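Local coordinates for protein extracellular ligand-binding receptor (Sphaerobacter thermophilus, PDB 4ZPJ) that probably captures a small-molecule ligand outside the cell membrane and hands it to an ABC transporter, as substrate-binding proteins of the leucine-binding protein family do, at residues A[97-102]-A[109-114]; A[178-183]-A[213-218]; A[228-233]-A[237-242]; A[307-312]-A[316-321]. All coordinates share one frame; numbering follows the deposited sequence.

Contact 1: residues A[97-102]-A[109-114]; sequences IIEDSA and ITKTRQ. With ZN (zinc ion), chain H.
The side chain of K111 crosses that of E99 at about a right angle, with K111 CB 4.0 Å from E99 CB, and then bends towards the carboxylate. The two residues join the consecutive strand and helix of a beta-alpha unit in the first Rossmann-like lobe: strand 92-100 and helix 105-117 run nearly antiparallel, their local axes 8.7 Å apart and at 164°. E99 illustrates how one carboxylate can serve several partners. Its CG stands anti to the carbonyl carbon (chi1 -67°), and a second bend turns both oxygens to a zinc ion, which OE2 holds at 2.3 Å and OE1 more loosely at 2.6 Å. The ammonium group of K111 meets the same E99 OE1 nearly along the C-O bond, NZ to OE1 being 2.6 Å, in a salt bridge that probably offsets the negative charge and favours the ionised acid. K111 NZ also donates to D100 O, an acceptor shared with Q107. From the next helical turn the extended Q114 sends NE2 to E99 OE2, a weak, bent bond, with amide and carboxylate planes 79° apart. With an alanine in place of K111, E99 OE1 would probably be left without its positive mate and D100 O without one of its donors. A water bound to the zinc at 2.4 Å donates to I98 O, 3.1 Å away.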
loop_
_atom_site.group_PDB
_atom_site.type_symbol
_atom_site.label_atom_id
_atom_site.label_comp_id
_atom_site.label_asym_id
_atom_site.label_seq_id
_atom_site.Cartn_x
_atom_site.Cartn_y
_atom_site.Cartn_z
ATOM N N ILE A 97 8.794 20.532 2.461
ATOM C CA ILE A 97 8.894 21.087 1.131
ATOM C C ILE A 97 8.282 20.040 0.187
ATOM O O ILE A 97 8.814 18.926 0.050
ATOM C CB ILE A 97 10.346 21.436 0.729
ATOM C CG1 ILE A 97 10.881 22.625 1.546
ATOM C CG2 ILE A 97 10.387 21.909 -0.733
ATOM C CD1 ILE A 97 11.580 22.231 2.803
ATOM N N ILE A 98 7.143 20.384 -0.404
ATOM C CA ILE A 98 6.345 19.451 -1.164
ATOM C C ILE A 98 6.517 19.730 -2.651
ATOM O O ILE A 98 6.258 20.853 -3.114
ATOM C CB ILE A 98 4.831 19.518 -0.838
ATOM C CG1 ILE A 98 4.451 18.831 0.478
ATOM C CG2 ILE A 98 4.005 18.794 -1.912
ATOM C CD1 ILE A 98 5.017 19.441 1.724
ATOM N N GLU A 99 6.912 18.696 -3.400
ATOM C CA GLU A 99 6.963 18.759 -4.853
ATOM C C GLU A 99 6.099 17.713 -5.536
ATOM O O GLU A 99 6.133 16.497 -5.202
ATOM C CB GLU A 99 8.404 18.625 -5.299
ATOM C CG GLU A 99 9.253 19.824 -4.893
ATOM C CD GLU A 99 8.795 21.089 -5.542
ATOM O OE1 GLU A 99 8.096 20.979 -6.586
ATOM O OE2 GLU A 99 9.136 22.197 -5.041
ATOM N N ASP A 100 5.323 18.195 -6.496
ATOM C CA ASP A 100 4.465 17.333 -7.342
ATOM C C ASP A 100 5.278 16.775 -8.526
ATOM O O ASP A 100 5.869 17.556 -9.322
ATOM C CB ASP A 100 3.306 18.179 -7.893
ATOM C CG ASP A 100 2.366 17.406 -8.821
ATOM O OD1 ASP A 100 2.463 16.151 -8.944
ATOM O OD2 ASP A 100 1.497 18.111 -9.425
ATOM N N SER A 101 5.308 15.449 -8.644
ATOM C CA SER A 101 5.995 14.762 -9.752
ATOM C C SER A 101 5.081 14.583 -10.965
ATOM O O SER A 101 5.553 14.196 -12.028
ATOM C CB SER A 101 6.525 13.401 -9.313
ATOM O OG SER A 101 5.526 12.614 -8.655
ATOM N N ALA A 102 3.780 14.839 -10.769
ATOM C CA ALA A 102 2.757 14.740 -11.815
ATOM C C ALA A 102 2.735 13.359 -12.441
ATOM O O ALA A 102 2.413 13.221 -13.630
ATOM C CB ALA A 102 2.978 15.816 -12.903
ATOM N N ILE A 109 12.553 13.171 -11.472
ATOM C CA ILE A 109 13.994 13.428 -11.471
ATOM C C ILE A 109 14.346 14.893 -11.209
ATOM O O ILE A 109 15.185 15.213 -10.356
ATOM C CB ILE A 109 14.606 12.988 -12.830
ATOM C CG1 ILE A 109 14.967 11.497 -12.785
ATOM C CG2 ILE A 109 15.837 13.803 -13.205
ATOM C CD1 ILE A 109 14.890 10.821 -14.142
ATOM N N THR A 110 13.709 15.769 -11.961
ATOM C CA THR A 110 13.867 17.191 -11.801
ATOM C C THR A 110 13.461 17.580 -10.383
ATOM O O THR A 110 14.181 18.252 -9.672
ATOM C CB THR A 110 12.957 17.947 -12.809
ATOM O OG1 THR A 110 13.346 17.621 -14.161
ATOM C CG2 THR A 110 13.047 19.465 -12.589
ATOM N N LYS A 111 12.273 17.196 -9.979
ATOM C CA LYS A 111 11.842 17.537 -8.629
ATOM C C LYS A 111 12.791 17.023 -7.552
ATOM O O LYS A 111 13.070 17.739 -6.602
ATOM C CB LYS A 111 10.398 17.069 -8.386
ATOM C CG LYS A 111 9.358 17.878 -9.191
ATOM C CD LYS A 111 9.683 19.375 -9.254
ATOM C CE LYS A 111 8.566 20.191 -9.885
ATOM N NZ LYS A 111 7.422 20.296 -8.971
ATOM N N THR A 112 13.278 15.798 -7.714
ATOM C CA THR A 112 14.109 15.177 -6.711
ATOM C C THR A 112 15.425 15.904 -6.706
ATOM O O THR A 112 15.913 16.247 -5.637
ATOM C CB THR A 112 14.296 13.660 -6.975
ATOM O OG1 THR A 112 13.043 12.984 -6.840
ATOM C CG2 THR A 112 15.247 13.042 -5.999
ATOM N N ARG A 113 15.975 16.210 -7.892
ATOM C CA ARG A 113 17.236 16.943 -7.921
ATOM C C ARG A 113 17.129 18.287 -7.226
ATOM O O ARG A 113 18.024 18.666 -6.504
ATOM C CB ARG A 113 17.765 17.149 -9.338
ATOM C CG ARG A 113 18.485 15.913 -9.855
ATOM C CD ARG A 113 19.526 16.229 -10.937
ATOM N NE ARG A 113 20.609 15.223 -10.901
ATOM C CZ ARG A 113 20.624 14.057 -11.571
ATOM N NH1 ARG A 113 19.635 13.707 -12.392
ATOM N NH2 ARG A 113 21.657 13.238 -11.438
ATOM N N GLN A 114 16.027 18.985 -7.442
ATOM C CA GLN A 114 15.771 20.260 -6.770
ATOM C C GLN A 114 15.708 20.168 -5.214
ATOM O O GLN A 114 16.312 20.959 -4.521
ATOM C CB GLN A 114 14.494 20.872 -7.356
ATOM C CG GLN A 114 13.865 21.975 -6.541
ATOM C CD GLN A 114 12.408 22.213 -6.905
ATOM O OE1 GLN A 114 12.027 22.214 -8.096
ATOM N NE2 GLN A 114 11.583 22.441 -5.878
HETATM ZN ZN ZN H . 7.974 23.548 -6.505
HETATM O O HOH W 1 6.800 23.577 -4.437
HETATM O O HOH W 2 8.891 23.254 -7.767
#

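Contact 2: residues A[178-183]-A[213-218]; sequences YDAPAA and RSRFEQ
A180 and A183, one helical turn apart, face R215 and F216 on the neighbouring helix, and their small side chains let the two backbones come close: the CA atoms of A183 and F216 are 5.0 Å apart. The tight part is mostly apolar. A180 CB presses on R215 CG at 3.4 Å, while A183 CB reaches R215 CB and F216 CB, each at 3.9 Å. F216 has CG anti to its backbone N (chi1 -172°), a torsion that carries the ring along the flank of A183 and sets A183 O at the ring edge, near its plane, 3.7 Å from CD1. The alanines thus meet only the first carbons of R215. The looser side is the outer part of this partly exposed arginine, which bends twice and leaves the interface, NE forming a salt bridge with D184 and NH1 a hydrogen bond with S422 O near the carboxyl terminus. On the flank of the helix turned away from 178-183, R213 NH2 lies 2.9 Å from E217 OE2 in a salt bridge one turn long, and R213 has a second acidic partner in E226. Here helices 180-188 and 203-218 meet in the second lobe, joined in sequence through strand 194-200 of its parallel sheet. F216 and R213 also rest on I223 of strand 222-229, whereas P181 and A182 lean on strand 390-401.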
loop_
_atom_site.group_PDB
_atom_site.type_symbol
_atom_site.label_atom_id
_atom_site.label_comp_id
_atom_site.label_asym_id
_atom_site.label_seq_id
_atom_site.Cartn_x
_atom_site.Cartn_y
_atom_site.Cartn_z
ATOM N N TYR A 178 0.224 -7.495 0.918
ATOM C CA TYR A 178 -0.978 -7.566 1.712
ATOM C C TYR A 178 -2.008 -8.542 1.132
ATOM O O TYR A 178 -2.881 -8.996 1.853
ATOM C CB TYR A 178 -1.564 -6.170 2.027
ATOM C CG TYR A 178 -1.927 -5.362 0.875
ATOM C CD1 TYR A 178 -3.092 -5.647 0.168
ATOM C CD2 TYR A 178 -1.126 -4.297 0.447
ATOM C CE1 TYR A 178 -3.429 -4.930 -0.957
ATOM C CE2 TYR A 178 -1.469 -3.573 -0.665
ATOM C CZ TYR A 178 -2.640 -3.900 -1.361
ATOM O OH TYR A 178 -3.079 -3.228 -2.457
ATOM N N ASP A 179 -1.839 -8.931 -0.132
ATOM C CA ASP A 179 -2.643 -9.975 -0.727
ATOM C C ASP A 179 -2.139 -11.415 -0.520
ATOM O O ASP A 179 -2.932 -12.355 -0.508
ATOM C CB ASP A 179 -2.861 -9.664 -2.217
ATOM C CG ASP A 179 -3.727 -8.415 -2.406
ATOM O OD1 ASP A 179 -4.682 -8.272 -1.569
ATOM O OD2 ASP A 179 -3.460 -7.577 -3.340
ATOM N N ALA A 180 -0.850 -11.613 -0.369
ATOM C CA ALA A 180 -0.316 -12.946 -0.298
ATOM C C ALA A 180 -0.910 -13.744 0.869
ATOM O O ALA A 180 -1.215 -14.904 0.687
ATOM C CB ALA A 180 1.173 -12.865 -0.159
ATOM N N PRO A 181 -1.138 -13.130 2.041
ATOM C CA PRO A 181 -1.759 -13.952 3.150
ATOM C C PRO A 181 -3.156 -14.450 2.847
ATOM O O PRO A 181 -3.606 -15.447 3.443
ATOM C CB PRO A 181 -1.771 -12.983 4.362
ATOM C CG PRO A 181 -0.635 -12.030 4.044
ATOM C CD PRO A 181 -0.786 -11.783 2.541
ATOM N N ALA A 182 -3.815 -13.811 1.884
ATOM C CA ALA A 182 -5.130 -14.273 1.461
ATOM C C ALA A 182 -5.041 -15.581 0.747
ATOM O O ALA A 182 -6.009 -16.337 0.708
ATOM C CB ALA A 182 -5.839 -13.221 0.590
ATOM N N ALA A 183 -3.874 -15.912 0.233
ATOM C CA ALA A 183 -3.670 -17.182 -0.434
ATOM C C ALA A 183 -3.525 -18.276 0.604
ATOM O O ALA A 183 -4.054 -19.372 0.424
ATOM C CB ALA A 183 -2.429 -17.131 -1.286
ATOM N N ARG A 213 0.456 -16.423 -6.296
ATOM C CA ARG A 213 0.862 -17.744 -6.764
ATOM C C ARG A 213 1.872 -18.397 -5.825
ATOM O O ARG A 213 1.756 -19.579 -5.454
ATOM C CB ARG A 213 1.531 -17.603 -8.131
ATOM C CG ARG A 213 2.209 -18.860 -8.629
ATOM C CD ARG A 213 2.996 -18.651 -9.924
ATOM N NE ARG A 213 2.143 -18.424 -11.092
ATOM C CZ ARG A 213 1.545 -19.379 -11.806
ATOM N NH1 ARG A 213 0.800 -19.049 -12.863
ATOM N NH2 ARG A 213 1.683 -20.661 -11.480
ATOM N N SER A 214 2.900 -17.632 -5.508
ATOM C CA SER A 214 4.000 -18.123 -4.689
ATOM C C SER A 214 3.508 -18.651 -3.349
ATOM O O SER A 214 3.809 -19.779 -3.002
ATOM C CB SER A 214 5.014 -17.003 -4.483
ATOM O OG SER A 214 5.986 -17.378 -3.544
ATOM N N ARG A 215 2.709 -17.883 -2.625
ATOM C CA ARG A 215 2.157 -18.379 -1.364
ATOM C C ARG A 215 1.177 -19.497 -1.547
ATOM O O ARG A 215 1.083 -20.383 -0.691
ATOM C CB ARG A 215 1.386 -17.310 -0.587
ATOM C CG ARG A 215 2.151 -16.120 -0.090
ATOM C CD ARG A 215 3.212 -16.456 0.919
ATOM N NE ARG A 215 2.696 -17.062 2.129
ATOM C CZ ARG A 215 3.456 -17.310 3.193
ATOM N NH1 ARG A 215 4.738 -17.001 3.165
ATOM N NH2 ARG A 215 2.936 -17.888 4.282
ATOM N N PHE A 216 0.382 -19.446 -2.628
ATOM C CA PHE A 216 -0.678 -20.443 -2.780
ATOM C C PHE A 216 0.023 -21.692 -3.116
ATOM O O PHE A 216 -0.366 -22.751 -2.651
ATOM C CB PHE A 216 -1.735 -20.008 -3.825
ATOM C CG PHE A 216 -2.968 -20.890 -3.904
ATOM C CD1 PHE A 216 -3.821 -21.012 -2.843
ATOM C CD2 PHE A 216 -3.282 -21.562 -5.074
ATOM C CE1 PHE A 216 -4.957 -21.826 -2.912
ATOM C CE2 PHE A 216 -4.416 -22.369 -5.182
ATOM C CZ PHE A 216 -5.259 -22.502 -4.096
ATOM N N GLU A 217 1.095 -21.591 -3.892
ATOM C CA GLU A 217 1.852 -22.780 -4.320
ATOM C C GLU A 217 2.630 -23.396 -3.157
ATOM O O GLU A 217 2.649 -24.592 -3.017
ATOM C CB GLU A 217 2.792 -22.493 -5.509
ATOM C CG GLU A 217 2.040 -22.430 -6.830
ATOM C CD GLU A 217 2.913 -22.205 -8.052
ATOM O OE1 GLU A 217 4.117 -21.949 -7.915
ATOM O OE2 GLU A 217 2.369 -22.263 -9.156
ATOM N N GLN A 218 3.243 -22.566 -2.339
ATOM C CA GLN A 218 3.909 -23.040 -1.131
ATOM C C GLN A 218 2.990 -23.747 -0.175
ATOM O O GLN A 218 3.432 -24.663 0.472
ATOM C CB GLN A 218 4.566 -21.880 -0.400
ATOM C CG GLN A 218 5.764 -21.360 -1.172
ATOM C CD GLN A 218 6.501 -20.195 -0.522
ATOM O OE1 GLN A 218 6.041 -19.586 0.460
ATOM N NE2 GLN A 218 7.683 -19.890 -1.073
#

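Contact 3: residues A[228-233]-A[237-242]; sequences VAPIGT and GPYLQR
Y239 lays its ring over the A229 methyl, between V228, P230 and T233, and its side chain can be read atom by atom. From CB, the first torsion (chi1 -54°) places CG anti to the carbonyl carbon and swings the ring back over the end of strand 222-229. CG is the ring atom closest to A229 CB, at 3.9 Å. That methyl sits almost exactly over the ring centre, 8° off the normal, a CH-pi contact that takes up one face. Further along one side, CE1 approaches V228 O, which lies obliquely to the ring, at 3.5 Å. On the other side CE2 meets T233 CG2 at 3.9 Å. CZ and OH reach the ring of P230, which crosses the tyrosine at about a right angle; P230 CD is 3.8 Å from CZ and 3.4 Å from OH. The turn beside the tyrosine is itself braced. Residues P230 to T233 form a type II beta turn, in which G232 has the positive phi that favours glycine, and T233 OG1 donates to P230 O over 2.7 Å. This bond probably helps fix the rotation of the threonine, with CG2 anti to the backbone N and turned to the tyrosine. Outside the pair, D262 and R265 of helix 261-272 hold the turn through G232 N and T233 O. V228, on the edge strand, lies close to D201, which with H206 binds a zinc ion. A strand leaving the sheet through a short turn into helix 237-246 is the beta-loop-alpha connection of the Rossmann-like lobes in type I periplasmic binding proteins.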
loop_
_atom_site.group_PDB
_atom_site.type_symbol
_atom_site.label_atom_id
_atom_site.label_comp_id
_atom_site.label_asym_id
_atom_site.label_seq_id
_atom_site.Cartn_x
_atom_site.Cartn_y
_atom_site.Cartn_z
ATOM N N VAL A 228 -5.232 -11.738 -17.979
ATOM C CA VAL A 228 -4.878 -10.371 -17.876
ATOM C C VAL A 228 -5.783 -9.515 -18.782
ATOM O O VAL A 228 -6.240 -9.969 -19.839
ATOM C CB VAL A 228 -3.397 -10.304 -18.178
ATOM C CG1 VAL A 228 -3.075 -9.217 -19.156
ATOM C CG2 VAL A 228 -2.638 -10.198 -16.850
ATOM N N ALA A 229 -6.077 -8.295 -18.331
ATOM C CA ALA A 229 -6.944 -7.369 -19.053
ATOM C C ALA A 229 -6.258 -6.020 -19.160
ATOM O O ALA A 229 -5.671 -5.610 -18.181
ATOM C CB ALA A 229 -8.255 -7.229 -18.306
ATOM N N PRO A 230 -6.300 -5.340 -20.347
ATOM C CA PRO A 230 -5.565 -4.058 -20.405
ATOM C C PRO A 230 -6.041 -3.051 -19.379
ATOM O O PRO A 230 -7.208 -3.053 -18.983
ATOM C CB PRO A 230 -5.871 -3.512 -21.803
ATOM C CG PRO A 230 -6.368 -4.681 -22.602
ATOM C CD PRO A 230 -6.987 -5.646 -21.612
ATOM N N ILE A 231 -5.155 -2.146 -19.002
ATOM C CA ILE A 231 -5.565 -0.992 -18.230
ATOM C C ILE A 231 -6.671 -0.268 -18.989
ATOM O O ILE A 231 -6.559 -0.139 -20.212
ATOM C CB ILE A 231 -4.422 0.023 -18.047
ATOM C CG1 ILE A 231 -3.216 -0.604 -17.361
ATOM C CG2 ILE A 231 -4.925 1.222 -17.244
ATOM C CD1 ILE A 231 -3.327 -0.553 -15.885
ATOM N N GLY A 232 -7.687 0.213 -18.257
ATOM C CA GLY A 232 -8.801 0.990 -18.796
ATOM C C GLY A 232 -9.855 0.190 -19.555
ATOM O O GLY A 232 -10.610 0.763 -20.353
ATOM N N THR A 233 -9.915 -1.123 -19.314
ATOM C CA THR A 233 -10.954 -1.981 -19.877
ATOM C C THR A 233 -12.362 -1.566 -19.389
ATOM O O THR A 233 -12.577 -1.337 -18.217
ATOM C CB THR A 233 -10.687 -3.460 -19.535
ATOM O OG1 THR A 233 -9.469 -3.873 -20.162
ATOM C CG2 THR A 233 -11.801 -4.337 -20.015
ATOM N N GLY A 237 -16.747 -8.476 -19.713
ATOM C CA GLY A 237 -17.362 -9.652 -20.416
ATOM C C GLY A 237 -16.388 -10.707 -20.936
ATOM O O GLY A 237 -16.420 -11.851 -20.515
ATOM N N PRO A 238 -15.488 -10.320 -21.844
ATOM C CA PRO A 238 -14.654 -11.360 -22.453
ATOM C C PRO A 238 -13.722 -11.983 -21.439
ATOM O O PRO A 238 -13.565 -13.196 -21.433
ATOM C CB PRO A 238 -13.889 -10.605 -23.565
ATOM C CG PRO A 238 -14.748 -9.390 -23.850
ATOM C CD PRO A 238 -15.244 -9.007 -22.463
ATOM N N TYR A 239 -13.150 -11.169 -20.559
ATOM C CA TYR A 239 -12.194 -11.666 -19.556
ATOM C C TYR A 239 -12.907 -12.513 -18.522
ATOM O O TYR A 239 -12.355 -13.472 -18.062
ATOM C CB TYR A 239 -11.432 -10.513 -18.925
ATOM C CG TYR A 239 -10.809 -9.692 -20.013
ATOM C CD1 TYR A 239 -9.639 -10.118 -20.639
ATOM C CD2 TYR A 239 -11.441 -8.559 -20.502
ATOM C CE1 TYR A 239 -9.102 -9.407 -21.710
ATOM C CE2 TYR A 239 -10.912 -7.839 -21.581
ATOM C CZ TYR A 239 -9.741 -8.262 -22.175
ATOM O OH TYR A 239 -9.214 -7.563 -23.235
ATOM N N LEU A 240 -14.143 -12.143 -18.200
ATOM C CA LEU A 240 -15.015 -12.892 -17.323
ATOM C C LEU A 240 -15.340 -14.246 -17.897
ATOM O O LEU A 240 -15.274 -15.258 -17.197
ATOM C CB LEU A 240 -16.318 -12.133 -17.065
ATOM C CG LEU A 240 -16.220 -10.850 -16.195
ATOM C CD1 LEU A 240 -17.605 -10.351 -15.848
ATOM C CD2 LEU A 240 -15.443 -11.052 -14.910
ATOM N N GLN A 241 -15.667 -14.269 -19.176
ATOM C CA GLN A 241 -15.889 -15.535 -19.847
ATOM C C GLN A 241 -14.611 -16.405 -19.755
ATOM O O GLN A 241 -14.693 -17.560 -19.365
ATOM C CB GLN A 241 -16.469 -15.330 -21.272
ATOM C CG GLN A 241 -18.004 -15.170 -21.228
ATOM C CD GLN A 241 -18.693 -14.848 -22.564
ATOM O OE1 GLN A 241 -19.915 -14.640 -22.603
ATOM N NE2 GLN A 241 -17.922 -14.828 -23.664
ATOM N N ARG A 242 -13.437 -15.845 -20.007
ATOM C CA ARG A 242 -12.219 -16.651 -19.917
ATOM C C ARG A 242 -11.996 -17.154 -18.511
ATOM O O ARG A 242 -11.584 -18.315 -18.305
ATOM C CB ARG A 242 -10.990 -15.890 -20.403
ATOM C CG ARG A 242 -11.178 -15.314 -21.809
ATOM C CD ARG A 242 -9.887 -14.894 -22.507
ATOM N NE ARG A 242 -10.151 -13.860 -23.521
ATOM C CZ ARG A 242 -9.228 -13.248 -24.272
ATOM N NH1 ARG A 242 -9.610 -12.325 -25.163
ATOM N NH2 ARG A 242 -7.935 -13.551 -24.154
#

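Contact 4: residues A[307-312]-A[316-321]; sequences TLYTAY and PESQEF. With ZN (zinc ion), chain K.
The ring of F321 turns its edge to the face of Y309 in an offset edge-to-face pair, centroids 5.6 Å apart and planes at 70°. Y339 also meets Y309, its ring nearly parallel to that of the tyrosine. S318 OG lies at the edge of Y309, near the ring plane, and Y309 OH in turn stands at the edge of F321, 3.5 Å from CD2. With CG anti to the backbone N (chi1 -175°), Y309 reaches across to the helix and donates from OH to S318 OG, 2.7 Å away. S318 OG passes its own hydrogen to a water, which donates to A311 O. This chain of bonds ties the loop after strand 304-307 to the start of helix 316-328, probably at one of the connections between the two lobes, as in type I periplasmic binding proteins. A phenylalanine in place of Y309 would probably leave S318 OG without its donor and F321 CD2 without the hydroxyl at its edge. T310 OG1 closes an ST turn by accepting from Y312 N, and itself bonds to N409 O. On another flank of the helix, one turn apart, E317 OE1 and E320 OE2 bind a zinc ion at 2.2 and 2.5 Å.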
loop_
_atom_site.group_PDB
_atom_site.type_symbol
_atom_site.label_atom_id
_atom_site.label_comp_id
_atom_site.label_asym_id
_atom_site.label_seq_id
_atom_site.Cartn_x
_atom_site.Cartn_y
_atom_site.Cartn_z
ATOM N N THR A 307 -5.566 -7.033 3.360
ATOM C CA THR A 307 -5.294 -5.607 3.265
ATOM C C THR A 307 -4.339 -5.086 4.334
ATOM O O THR A 307 -4.090 -5.725 5.373
ATOM C CB THR A 307 -6.588 -4.762 3.313
ATOM O OG1 THR A 307 -6.328 -3.396 2.857
ATOM C CG2 THR A 307 -7.195 -4.758 4.703
ATOM N N LEU A 308 -3.823 -3.908 4.060
ATOM C CA LEU A 308 -2.890 -3.221 4.932
ATOM C C LEU A 308 -3.650 -2.577 6.115
ATOM O O LEU A 308 -3.129 -2.450 7.208
ATOM C CB LEU A 308 -2.159 -2.176 4.101
ATOM C CG LEU A 308 -0.675 -1.883 4.232
ATOM C CD1 LEU A 308 0.261 -3.056 4.042
ATOM C CD2 LEU A 308 -0.379 -0.790 3.206
ATOM N N TYR A 309 -4.885 -2.152 5.885
ATOM C CA TYR A 309 -5.585 -1.320 6.866
ATOM C C TYR A 309 -7.037 -1.200 6.506
ATOM O O TYR A 309 -7.370 -1.116 5.331
ATOM C CB TYR A 309 -5.002 0.119 6.986
ATOM C CG TYR A 309 -5.702 0.905 8.108
ATOM C CD1 TYR A 309 -5.608 0.512 9.423
ATOM C CD2 TYR A 309 -6.506 1.967 7.830
ATOM C CE1 TYR A 309 -6.311 1.163 10.433
ATOM C CE2 TYR A 309 -7.205 2.626 8.821
ATOM C CZ TYR A 309 -7.123 2.221 10.109
ATOM O OH TYR A 309 -7.835 2.920 11.104
ATOM N N THR A 310 -7.886 -1.164 7.534
ATOM C CA THR A 310 -9.271 -0.746 7.408
ATOM C C THR A 310 -9.573 0.071 8.646
ATOM O O THR A 310 -9.135 -0.296 9.726
ATOM C CB THR A 310 -10.228 -1.963 7.397
ATOM O OG1 THR A 310 -11.570 -1.543 7.539
ATOM C CG2 THR A 310 -9.880 -3.010 8.554
ATOM N N ALA A 311 -10.352 1.155 8.459
ATOM C CA ALA A 311 -10.879 1.995 9.489
ATOM C C ALA A 311 -11.765 1.284 10.540
ATOM O O ALA A 311 -11.996 1.811 11.672
ATOM C CB ALA A 311 -11.599 3.149 8.833
ATOM N N TYR A 312 -12.221 0.076 10.223
ATOM C CA TYR A 312 -13.015 -0.714 11.193
ATOM C C TYR A 312 -12.179 -1.642 12.054
ATOM O O TYR A 312 -12.733 -2.527 12.707
ATOM C CB TYR A 312 -14.152 -1.480 10.488
ATOM C CG TYR A 312 -15.134 -0.480 9.862
ATOM C CD1 TYR A 312 -16.225 0.068 10.601
ATOM C CD2 TYR A 312 -14.874 0.045 8.619
ATOM C CE1 TYR A 312 -17.049 1.041 10.031
ATOM C CE2 TYR A 312 -15.694 1.005 8.041
ATOM C CZ TYR A 312 -16.768 1.512 8.751
ATOM O OH TYR A 312 -17.512 2.468 8.121
ATOM N N PRO A 316 -7.422 0.063 19.823
ATOM C CA PRO A 316 -7.401 1.429 20.277
ATOM C C PRO A 316 -6.591 2.385 19.380
ATOM O O PRO A 316 -7.029 3.506 19.179
ATOM C CB PRO A 316 -6.758 1.362 21.650
ATOM C CG PRO A 316 -6.361 -0.026 21.903
ATOM C CD PRO A 316 -6.930 -0.896 20.818
ATOM N N GLU A 317 -5.453 1.955 18.838
ATOM C CA GLU A 317 -4.622 2.836 17.997
ATOM C C GLU A 317 -5.303 3.089 16.663
ATOM O O GLU A 317 -5.117 4.129 16.032
ATOM C CB GLU A 317 -3.230 2.230 17.776
ATOM C CG GLU A 317 -2.470 2.014 19.083
ATOM C CD GLU A 317 -2.128 3.338 19.754
ATOM O OE1 GLU A 317 -1.617 4.221 19.008
ATOM O OE2 GLU A 317 -2.380 3.492 20.996
ATOM N N SER A 318 -6.092 2.130 16.218
ATOM C CA SER A 318 -6.854 2.354 15.012
ATOM C C SER A 318 -7.964 3.365 15.282
ATOM O O SER A 318 -8.196 4.294 14.445
ATOM C CB SER A 318 -7.427 1.057 14.445
ATOM O OG SER A 318 -8.212 1.309 13.295
ATOM N N GLN A 319 -8.639 3.206 16.434
ATOM C CA GLN A 319 -9.704 4.147 16.770
ATOM C C GLN A 319 -9.186 5.602 16.910
ATOM O O GLN A 319 -9.846 6.523 16.464
ATOM C CB GLN A 319 -10.462 3.745 18.029
ATOM C CG GLN A 319 -11.685 2.875 17.720
ATOM C CD GLN A 319 -12.394 2.359 18.981
ATOM O OE1 GLN A 319 -12.311 1.170 19.299
ATOM N NE2 GLN A 319 -13.083 3.259 19.711
ATOM N N GLU A 320 -8.050 5.770 17.569
ATOM C CA GLU A 320 -7.395 7.045 17.691
ATOM C C GLU A 320 -7.044 7.681 16.307
ATOM O O GLU A 320 -7.409 8.782 16.039
ATOM C CB GLU A 320 -6.155 6.842 18.535
ATOM C CG GLU A 320 -5.196 8.015 18.689
ATOM C CD GLU A 320 -4.023 7.631 19.579
ATOM O OE1 GLU A 320 -4.219 6.816 20.515
ATOM O OE2 GLU A 320 -2.899 8.086 19.329
ATOM N N PHE A 321 -6.485 6.926 15.382
ATOM C CA PHE A 321 -6.213 7.421 14.017
ATOM C C PHE A 321 -7.473 7.759 13.250
ATOM O O PHE A 321 -7.529 8.791 12.621
ATOM C CB PHE A 321 -5.390 6.387 13.300
ATOM C CG PHE A 321 -5.216 6.607 11.837
ATOM C CD1 PHE A 321 -4.486 7.675 11.375
ATOM C CD2 PHE A 321 -5.650 5.681 10.959
ATOM C CE1 PHE A 321 -4.262 7.855 10.022
ATOM C CE2 PHE A 321 -5.451 5.816 9.624
ATOM C CZ PHE A 321 -4.761 6.925 9.146
HETATM ZN ZN ZN K . -1.465 6.177 20.066
HETATM O O HOH W 3 -10.755 1.712 14.029
HETATM O O HOH W 4 0.195 7.522 18.835
#

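Contacts 2 and 4 are buried, while contacts 1 and 3 are only partly so. Contacts 1 and 3 both join a strand to the helix that follows it, one in each lobe, yet the first relies on charge and metal and the second on an aromatic ring among small apolar groups. Contact 2 instead sets two helices of the second lobe against each other, and its helix 203-218 leads directly into strand 222-229 of contact 3. Contact 4, a loop against a helix, combines ring packing with a hydroxyl-water chain. It touches contact 2, Y178 CB lying 3.8 Å from T307 C; contact 1 stands apart, about 15 Å or more from the nearest atoms of the others.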